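Local coordinates for peroxinectin A (Dictyostelium discoideum, PDB 6ERC), which catalyses the oxidation of phenolic donors by hydrogen peroxide as a secreted, haem-containing member of the animal haem peroxidase family, at residues A[163-174]-A[246-254]; A[270-278]-A[447-458]. All blocks are in the same frame, centred on the assembly; numbering follows the deposited sequence.

Both contacts use the long helix 247-275 of the animal haem peroxidase fold. Interaction 1 meets its first two turns and interaction 2 its last residues and the loop that follows. They come in series along the chain: 163-174 pairs with 246-254 before 270-278 pairs with 447-458. Their centres lie about 37 Å apart and their nearest atoms about 19 Å, so they do not touch. Interaction 1 is peripheral, with its centre about 27 Å from that of the chain. Interaction 2 is deeper and close to the haem, which touches Tyr-270. The one helix thus runs from a partly buried salt-bridge network to the neighbourhood of the haem pocket.

Interaction 1 (A[163-174]-A[246-254]); sequences CKNLRSLSGGEM and DDERVFQQS
Arg-167 sets CG between its backbone N and carbonyl carbon (chi1 53°) and bends at chi3, which lays its guanidinium flat on the Phe-251 ring. Phe-251 holds CG anti to N (chi1 168°), which presents one ring face to the guanidinium. The result is a cation-pi stack joined to a salt-bridge network, where the loop after helix 160-166 meets the first turns of helix 247-275. The planes differ by 23°, and CZ of Arg-167 lies 4.0 Å from the centroid of the Phe-251 ring. Two carboxylates grip the guanidinium at its edge. NH2 of Arg-167 binds OD2 of Asp-247 at 2.8 Å, in the guanidinium plane, and also OE1 of Glu-248. Gln-252 NE2 holds the other oxygen of Glu-248, OE2, at 2.8 Å. An alanine in place of Arg-167 is likely to leave one face of Phe-251 without its stacked guanidinium, and the charges of Asp-247 and Glu-248 without this partner. SD of Met-174 sits at the ring edge, 3.7 Å from CE1 of Phe-251. Gly-172, in a type I' turn, packs so close to the helix that a CB would clash with Val-250 and Phe-251. Its N donates to OD1 of Asp-247 at 2.6 Å. A water joins the same OD1 to Arg-167 NE, which lies 2.9 Å from the water oxygen.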
# COMPACT_ATOMS: atom_id res chain seq x y z
N CYS A 163 1.76 -5.30 -20.35
CA CYS A 163 2.78 -6.29 -20.02
C CYS A 163 3.77 -6.45 -21.16
O CYS A 163 4.99 -6.34 -20.95
CB CYS A 163 2.13 -7.63 -19.68
SG CYS A 163 3.33 -8.89 -19.19
N LYS A 164 3.28 -6.70 -22.37
CA LYS A 164 4.16 -6.97 -23.50
C LYS A 164 4.98 -5.76 -23.92
O LYS A 164 5.88 -5.90 -24.75
CB LYS A 164 3.35 -7.49 -24.68
CG LYS A 164 2.89 -8.93 -24.50
CD LYS A 164 2.12 -9.46 -25.70
CE LYS A 164 1.74 -10.92 -25.51
NZ LYS A 164 0.95 -11.46 -26.65
N ASN A 165 4.69 -4.57 -23.37
CA ASN A 165 5.55 -3.42 -23.59
C ASN A 165 6.64 -3.31 -22.54
O ASN A 165 7.70 -2.74 -22.81
CB ASN A 165 4.72 -2.13 -23.61
CG ASN A 165 4.01 -1.92 -24.93
OD1 ASN A 165 2.78 -1.94 -24.99
ND2 ASN A 165 4.77 -1.72 -26.00
N LEU A 166 6.41 -3.85 -21.34
CA LEU A 166 7.41 -3.81 -20.28
C LEU A 166 8.45 -4.92 -20.41
O LEU A 166 9.50 -4.84 -19.77
CB LEU A 166 6.74 -3.92 -18.91
CG LEU A 166 6.17 -2.63 -18.32
CD1 LEU A 166 5.37 -2.94 -17.06
CD2 LEU A 166 7.28 -1.63 -18.01
N ARG A 167 8.18 -5.95 -21.21
CA ARG A 167 9.08 -7.09 -21.33
C ARG A 167 9.79 -7.06 -22.68
O ARG A 167 9.27 -6.54 -23.67
CB ARG A 167 8.32 -8.41 -21.16
CG ARG A 167 7.11 -8.56 -22.05
CD ARG A 167 6.30 -9.80 -21.70
NE ARG A 167 6.59 -10.91 -22.59
CZ ARG A 167 5.82 -11.98 -22.73
NH1 ARG A 167 4.70 -12.10 -22.03
NH2 ARG A 167 6.17 -12.94 -23.58
N SER A 168 11.01 -7.62 -22.69
CA SER A 168 11.85 -7.57 -23.88
C SER A 168 11.34 -8.46 -25.00
O SER A 168 11.72 -8.25 -26.16
CB SER A 168 13.28 -7.96 -23.53
OG SER A 168 13.35 -9.30 -23.07
N LEU A 169 10.49 -9.44 -24.69
CA LEU A 169 10.01 -10.42 -25.66
C LEU A 169 11.14 -11.30 -26.19
O LEU A 169 11.05 -11.83 -27.30
CB LEU A 169 9.29 -9.73 -26.82
CG LEU A 169 8.16 -8.77 -26.44
CD1 LEU A 169 7.63 -8.05 -27.66
CD2 LEU A 169 7.03 -9.51 -25.74
N SER A 170 12.21 -11.45 -25.41
CA SER A 170 13.35 -12.27 -25.78
C SER A 170 13.80 -13.01 -24.53
O SER A 170 14.07 -12.38 -23.50
CB SER A 170 14.50 -11.42 -26.34
OG SER A 170 14.06 -10.61 -27.41
N GLY A 171 13.85 -14.34 -24.61
CA GLY A 171 14.20 -15.13 -23.45
C GLY A 171 13.24 -15.00 -22.29
O GLY A 171 13.58 -15.41 -21.17
N GLY A 172 12.06 -14.45 -22.53
CA GLY A 172 11.08 -14.27 -21.47
C GLY A 172 11.47 -13.27 -20.41
O GLY A 172 11.01 -13.36 -19.27
N GLU A 173 12.31 -12.29 -20.76
CA GLU A 173 12.87 -11.36 -19.79
C GLU A 173 12.11 -10.04 -19.80
O GLU A 173 11.35 -9.73 -20.72
CB GLU A 173 14.35 -11.13 -20.08
CG GLU A 173 15.20 -12.38 -19.98
CD GLU A 173 16.68 -12.12 -20.21
OE1 GLU A 173 17.19 -11.12 -19.67
OE2 GLU A 173 17.32 -12.92 -20.93
N MET A 174 12.34 -9.25 -18.75
CA MET A 174 11.77 -7.92 -18.62
C MET A 174 12.76 -6.88 -19.10
O MET A 174 13.97 -7.01 -18.90
CB MET A 174 11.40 -7.63 -17.16
CG MET A 174 10.32 -8.54 -16.58
SD MET A 174 8.72 -8.35 -17.39
CE MET A 174 8.26 -6.71 -16.85
N ASP A 246 9.44 -21.19 -25.90
CA ASP A 246 9.52 -19.89 -26.55
C ASP A 246 9.51 -18.77 -25.50
O ASP A 246 9.44 -19.01 -24.29
CB ASP A 246 8.38 -19.72 -27.55
CG ASP A 246 7.01 -19.86 -26.92
OD1 ASP A 246 6.89 -19.72 -25.68
OD2 ASP A 246 6.04 -20.12 -27.66
N ASP A 247 9.60 -17.53 -25.98
CA ASP A 247 9.68 -16.38 -25.08
C ASP A 247 8.48 -16.32 -24.15
O ASP A 247 8.62 -15.99 -22.96
CB ASP A 247 9.79 -15.10 -25.90
CG ASP A 247 9.48 -13.86 -25.08
OD1 ASP A 247 10.34 -13.44 -24.27
OD2 ASP A 247 8.37 -13.30 -25.24
N GLU A 248 7.28 -16.61 -24.66
CA GLU A 248 6.08 -16.51 -23.84
C GLU A 248 6.09 -17.53 -22.71
O GLU A 248 5.68 -17.21 -21.59
CB GLU A 248 4.83 -16.68 -24.71
CG GLU A 248 3.51 -16.48 -23.97
CD GLU A 248 3.31 -15.05 -23.48
OE1 GLU A 248 3.98 -14.13 -24.00
OE2 GLU A 248 2.47 -14.84 -22.58
N ARG A 249 6.55 -18.75 -22.98
CA ARG A 249 6.55 -19.78 -21.94
C ARG A 249 7.57 -19.47 -20.85
O ARG A 249 7.29 -19.67 -19.66
CB ARG A 249 6.82 -21.15 -22.56
CG ARG A 249 6.88 -22.30 -21.55
CD ARG A 249 5.57 -22.49 -20.80
NE ARG A 249 5.68 -23.47 -19.72
CZ ARG A 249 5.60 -24.79 -19.87
NH1 ARG A 249 5.40 -25.31 -21.07
NH2 ARG A 249 5.72 -25.58 -18.82
N VAL A 250 8.76 -19.00 -21.23
CA VAL A 250 9.76 -18.66 -20.23
C VAL A 250 9.27 -17.51 -19.36
O VAL A 250 9.46 -17.52 -18.14
CB VAL A 250 11.10 -18.31 -20.91
CG1 VAL A 250 12.14 -17.92 -19.87
CG2 VAL A 250 11.60 -19.49 -21.73
N PHE A 251 8.62 -16.52 -19.98
CA PHE A 251 8.10 -15.39 -19.21
C PHE A 251 7.08 -15.86 -18.18
O PHE A 251 7.19 -15.55 -16.99
CB PHE A 251 7.48 -14.36 -20.14
CG PHE A 251 6.68 -13.32 -19.43
CD1 PHE A 251 7.29 -12.22 -18.87
CD2 PHE A 251 5.30 -13.46 -19.29
CE1 PHE A 251 6.55 -11.27 -18.19
CE2 PHE A 251 4.56 -12.52 -18.62
CZ PHE A 251 5.19 -11.42 -18.07
N GLN A 252 6.07 -16.61 -18.63
CA GLN A 252 5.00 -17.03 -17.72
C GLN A 252 5.56 -17.86 -16.57
O GLN A 252 5.20 -17.64 -15.40
CB GLN A 252 3.94 -17.81 -18.49
CG GLN A 252 3.18 -16.98 -19.52
CD GLN A 252 2.50 -15.77 -18.92
OE1 GLN A 252 2.30 -15.68 -17.70
NE2 GLN A 252 2.13 -14.82 -19.77
N GLN A 253 6.42 -18.82 -16.87
CA GLN A 253 7.04 -19.61 -15.81
C GLN A 253 7.83 -18.72 -14.85
O GLN A 253 7.88 -18.98 -13.65
CB GLN A 253 7.94 -20.69 -16.41
CG GLN A 253 7.18 -21.79 -17.14
CD GLN A 253 6.51 -22.82 -16.23
OE1 GLN A 253 5.85 -23.74 -16.71
NE2 GLN A 253 6.68 -22.67 -14.92
N SER A 254 8.46 -17.67 -15.38
CA SER A 254 9.16 -16.72 -14.52
C SER A 254 8.17 -15.85 -13.75
O SER A 254 8.35 -15.62 -12.55
CB SER A 254 10.11 -15.86 -15.35
OG SER A 254 11.08 -16.65 -16.01
O HOH W 1 9.49 -11.27 -22.64

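Interaction 2 (A[270-278]-A[447-458]); sequences YLPTTLGSF and GSCVGQTFYLII
Thr-274 and Leu-275 offer their carbonyls to the loop 447-451. Here the C-terminal end of helix 247-275 packs on the loop that leads into helix 452-467, beside the haem pocket of the animal haem peroxidase fold. Thr-274 O accepts from the backbone N of Cys-449 at 3.1 Å, with an N-H...O angle of 161°. The CA of Ser-448 also makes a C-H...O contact with this oxygen. Leu-275 O takes a weak hydrogen bond from OG of Ser-448 at 3.3 Å. It also lies at the edge of the Tyr-455 ring, near the ring plane. The hydroxyl of Thr-274 turns back into its own helix, where OG1 donates to Tyr-270 O at 3.1 Å. That oxygen also accepts from Thr-274 N. Thr-273 OG1 is satisfied likewise, by Glu-269 O. Gly-276 is the first residue to leave helical angles and has positive phi; a CB there would clash with Gly-447 O. Apolar contacts add to these bonds, to the loop and to helix 452-467. Leu-275 CD2 faces CG2 of Ile-458 at 4.3 Å. Thr-274 holds CG2 anti to its backbone N, and CG2 meets SG of Cys-449 at 3.8 Å. CB of Leu-275 comes to 3.5 Å from CE2 of Tyr-455.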
# COMPACT_ATOMS: atom_id res chain seq x y z
N TYR A 270 5.97 -11.13 6.39
CA TYR A 270 5.34 -9.84 6.67
C TYR A 270 4.21 -9.97 7.69
O TYR A 270 4.22 -9.30 8.73
CB TYR A 270 4.82 -9.21 5.37
CG TYR A 270 4.21 -7.84 5.57
CD1 TYR A 270 5.02 -6.71 5.68
CD2 TYR A 270 2.84 -7.68 5.66
CE1 TYR A 270 4.47 -5.46 5.86
CE2 TYR A 270 2.28 -6.43 5.84
CZ TYR A 270 3.10 -5.33 5.94
OH TYR A 270 2.56 -4.08 6.13
N LEU A 271 3.24 -10.83 7.41
CA LEU A 271 2.06 -10.91 8.25
C LEU A 271 2.41 -11.46 9.64
O LEU A 271 1.91 -10.93 10.64
CB LEU A 271 0.98 -11.77 7.58
CG LEU A 271 0.41 -11.19 6.29
CD1 LEU A 271 -0.57 -12.17 5.66
CD2 LEU A 271 -0.26 -9.85 6.53
N PRO A 272 3.23 -12.50 9.75
CA PRO A 272 3.67 -12.91 11.10
C PRO A 272 4.31 -11.79 11.89
O PRO A 272 4.22 -11.78 13.12
CB PRO A 272 4.65 -14.05 10.81
CG PRO A 272 4.17 -14.62 9.53
CD PRO A 272 3.69 -13.45 8.72
N THR A 273 4.97 -10.84 11.22
CA THR A 273 5.51 -9.68 11.91
C THR A 273 4.40 -8.70 12.30
O THR A 273 4.40 -8.17 13.42
CB THR A 273 6.55 -8.98 11.04
OG1 THR A 273 7.65 -9.87 10.79
CG2 THR A 273 7.08 -7.71 11.71
N THR A 274 3.45 -8.47 11.40
CA THR A 274 2.39 -7.50 11.67
C THR A 274 1.43 -8.02 12.73
O THR A 274 1.06 -7.29 13.66
CB THR A 274 1.62 -7.20 10.38
OG1 THR A 274 2.54 -6.75 9.37
CG2 THR A 274 0.58 -6.12 10.62
N LEU A 275 1.01 -9.28 12.61
CA LEU A 275 -0.01 -9.85 13.47
C LEU A 275 0.56 -10.81 14.52
O LEU A 275 -0.22 -11.41 15.27
CB LEU A 275 -1.05 -10.59 12.63
CG LEU A 275 -1.63 -9.82 11.45
CD1 LEU A 275 -2.58 -10.70 10.65
CD2 LEU A 275 -2.35 -8.55 11.91
N GLY A 276 1.88 -10.96 14.58
CA GLY A 276 2.50 -11.88 15.51
C GLY A 276 2.57 -13.32 15.01
O GLY A 276 3.51 -14.04 15.35
N SER A 277 1.59 -13.74 14.22
CA SER A 277 1.60 -15.05 13.58
C SER A 277 0.57 -15.03 12.46
O SER A 277 0.02 -13.98 12.12
CB SER A 277 1.32 -16.16 14.60
OG SER A 277 -0.02 -16.12 15.04
N PHE A 278 0.29 -16.20 11.90
CA PHE A 278 -0.78 -16.35 10.92
C PHE A 278 -1.05 -17.83 10.70
O PHE A 278 -0.11 -18.61 10.56
CB PHE A 278 -0.43 -15.65 9.61
CG PHE A 278 -1.63 -15.30 8.77
CD1 PHE A 278 -2.42 -14.20 9.10
CD2 PHE A 278 -1.99 -16.07 7.68
CE1 PHE A 278 -3.52 -13.87 8.34
CE2 PHE A 278 -3.09 -15.74 6.91
CZ PHE A 278 -3.86 -14.64 7.24
N GLY A 447 2.22 -9.10 20.61
CA GLY A 447 2.93 -9.65 19.47
C GLY A 447 2.62 -9.00 18.15
O GLY A 447 3.10 -9.47 17.11
N SER A 448 1.83 -7.92 18.14
CA SER A 448 1.46 -7.23 16.92
C SER A 448 1.97 -5.79 16.96
O SER A 448 2.41 -5.29 18.00
CB SER A 448 -0.06 -7.23 16.73
OG SER A 448 -0.59 -8.53 16.86
N CYS A 449 1.90 -5.14 15.80
CA CYS A 449 2.22 -3.72 15.68
C CYS A 449 0.98 -2.88 15.38
O CYS A 449 1.11 -1.72 14.99
CB CYS A 449 3.28 -3.51 14.60
SG CYS A 449 2.74 -3.93 12.92
N VAL A 450 -0.22 -3.44 15.56
CA VAL A 450 -1.47 -2.73 15.33
C VAL A 450 -2.43 -3.04 16.47
O VAL A 450 -2.29 -4.03 17.18
CB VAL A 450 -2.12 -3.09 13.98
CG1 VAL A 450 -1.27 -2.60 12.82
CG2 VAL A 450 -2.36 -4.60 13.89
N GLY A 451 -3.43 -2.18 16.62
CA GLY A 451 -4.43 -2.37 17.64
C GLY A 451 -5.40 -3.48 17.28
O GLY A 451 -5.37 -4.06 16.20
N GLN A 452 -6.29 -3.76 18.23
CA GLN A 452 -7.27 -4.83 18.05
C GLN A 452 -8.11 -4.60 16.80
O GLN A 452 -8.33 -5.52 16.01
CB GLN A 452 -8.16 -4.93 19.29
CG GLN A 452 -9.14 -6.08 19.26
CD GLN A 452 -10.18 -5.98 20.36
OE1 GLN A 452 -10.72 -4.90 20.62
NE2 GLN A 452 -10.46 -7.10 21.01
N THR A 453 -8.61 -3.37 16.62
CA THR A 453 -9.50 -3.10 15.50
C THR A 453 -8.80 -3.32 14.17
O THR A 453 -9.25 -4.11 13.33
CB THR A 453 -10.04 -1.67 15.61
OG1 THR A 453 -10.69 -1.51 16.87
CG2 THR A 453 -11.05 -1.40 14.50
N PHE A 454 -7.68 -2.62 13.95
CA PHE A 454 -6.94 -2.79 12.71
C PHE A 454 -6.48 -4.24 12.55
O PHE A 454 -6.47 -4.77 11.43
CB PHE A 454 -5.74 -1.83 12.68
CG PHE A 454 -6.10 -0.40 12.39
CD1 PHE A 454 -7.43 0.00 12.27
CD2 PHE A 454 -5.11 0.55 12.22
CE1 PHE A 454 -7.74 1.32 12.00
CE2 PHE A 454 -5.42 1.87 11.94
CZ PHE A 454 -6.74 2.25 11.83
N TYR A 455 -6.09 -4.88 13.65
CA TYR A 455 -5.70 -6.29 13.59
C TYR A 455 -6.80 -7.13 12.96
O TYR A 455 -6.54 -7.96 12.07
CB TYR A 455 -5.39 -6.78 15.01
CG TYR A 455 -4.93 -8.22 15.11
CD1 TYR A 455 -5.84 -9.26 15.06
CD2 TYR A 455 -3.59 -8.52 15.28
CE1 TYR A 455 -5.42 -10.57 15.17
CE2 TYR A 455 -3.16 -9.83 15.38
CZ TYR A 455 -4.08 -10.85 15.33
OH TYR A 455 -3.66 -12.15 15.44
N LEU A 456 -8.04 -6.94 13.41
CA LEU A 456 -9.15 -7.77 12.92
C LEU A 456 -9.41 -7.53 11.44
O LEU A 456 -9.66 -8.48 10.69
CB LEU A 456 -10.40 -7.49 13.75
CG LEU A 456 -11.53 -8.51 13.66
CD1 LEU A 456 -12.35 -8.50 14.95
CD2 LEU A 456 -12.44 -8.25 12.47
N ILE A 457 -9.36 -6.27 11.00
CA ILE A 457 -9.63 -5.97 9.60
C ILE A 457 -8.54 -6.54 8.70
O ILE A 457 -8.82 -7.09 7.63
CB ILE A 457 -9.79 -4.45 9.40
CG1 ILE A 457 -10.95 -3.92 10.25
CG2 ILE A 457 -10.03 -4.11 7.93
CD1 ILE A 457 -10.95 -2.42 10.44
N ILE A 458 -7.28 -6.42 9.13
CA ILE A 458 -6.18 -6.93 8.32
C ILE A 458 -6.21 -8.46 8.29
O ILE A 458 -6.07 -9.08 7.23
CB ILE A 458 -4.83 -6.40 8.86
CG1 ILE A 458 -4.77 -4.88 8.69
CG2 ILE A 458 -3.67 -7.06 8.12
CD1 ILE A 458 -3.63 -4.23 9.46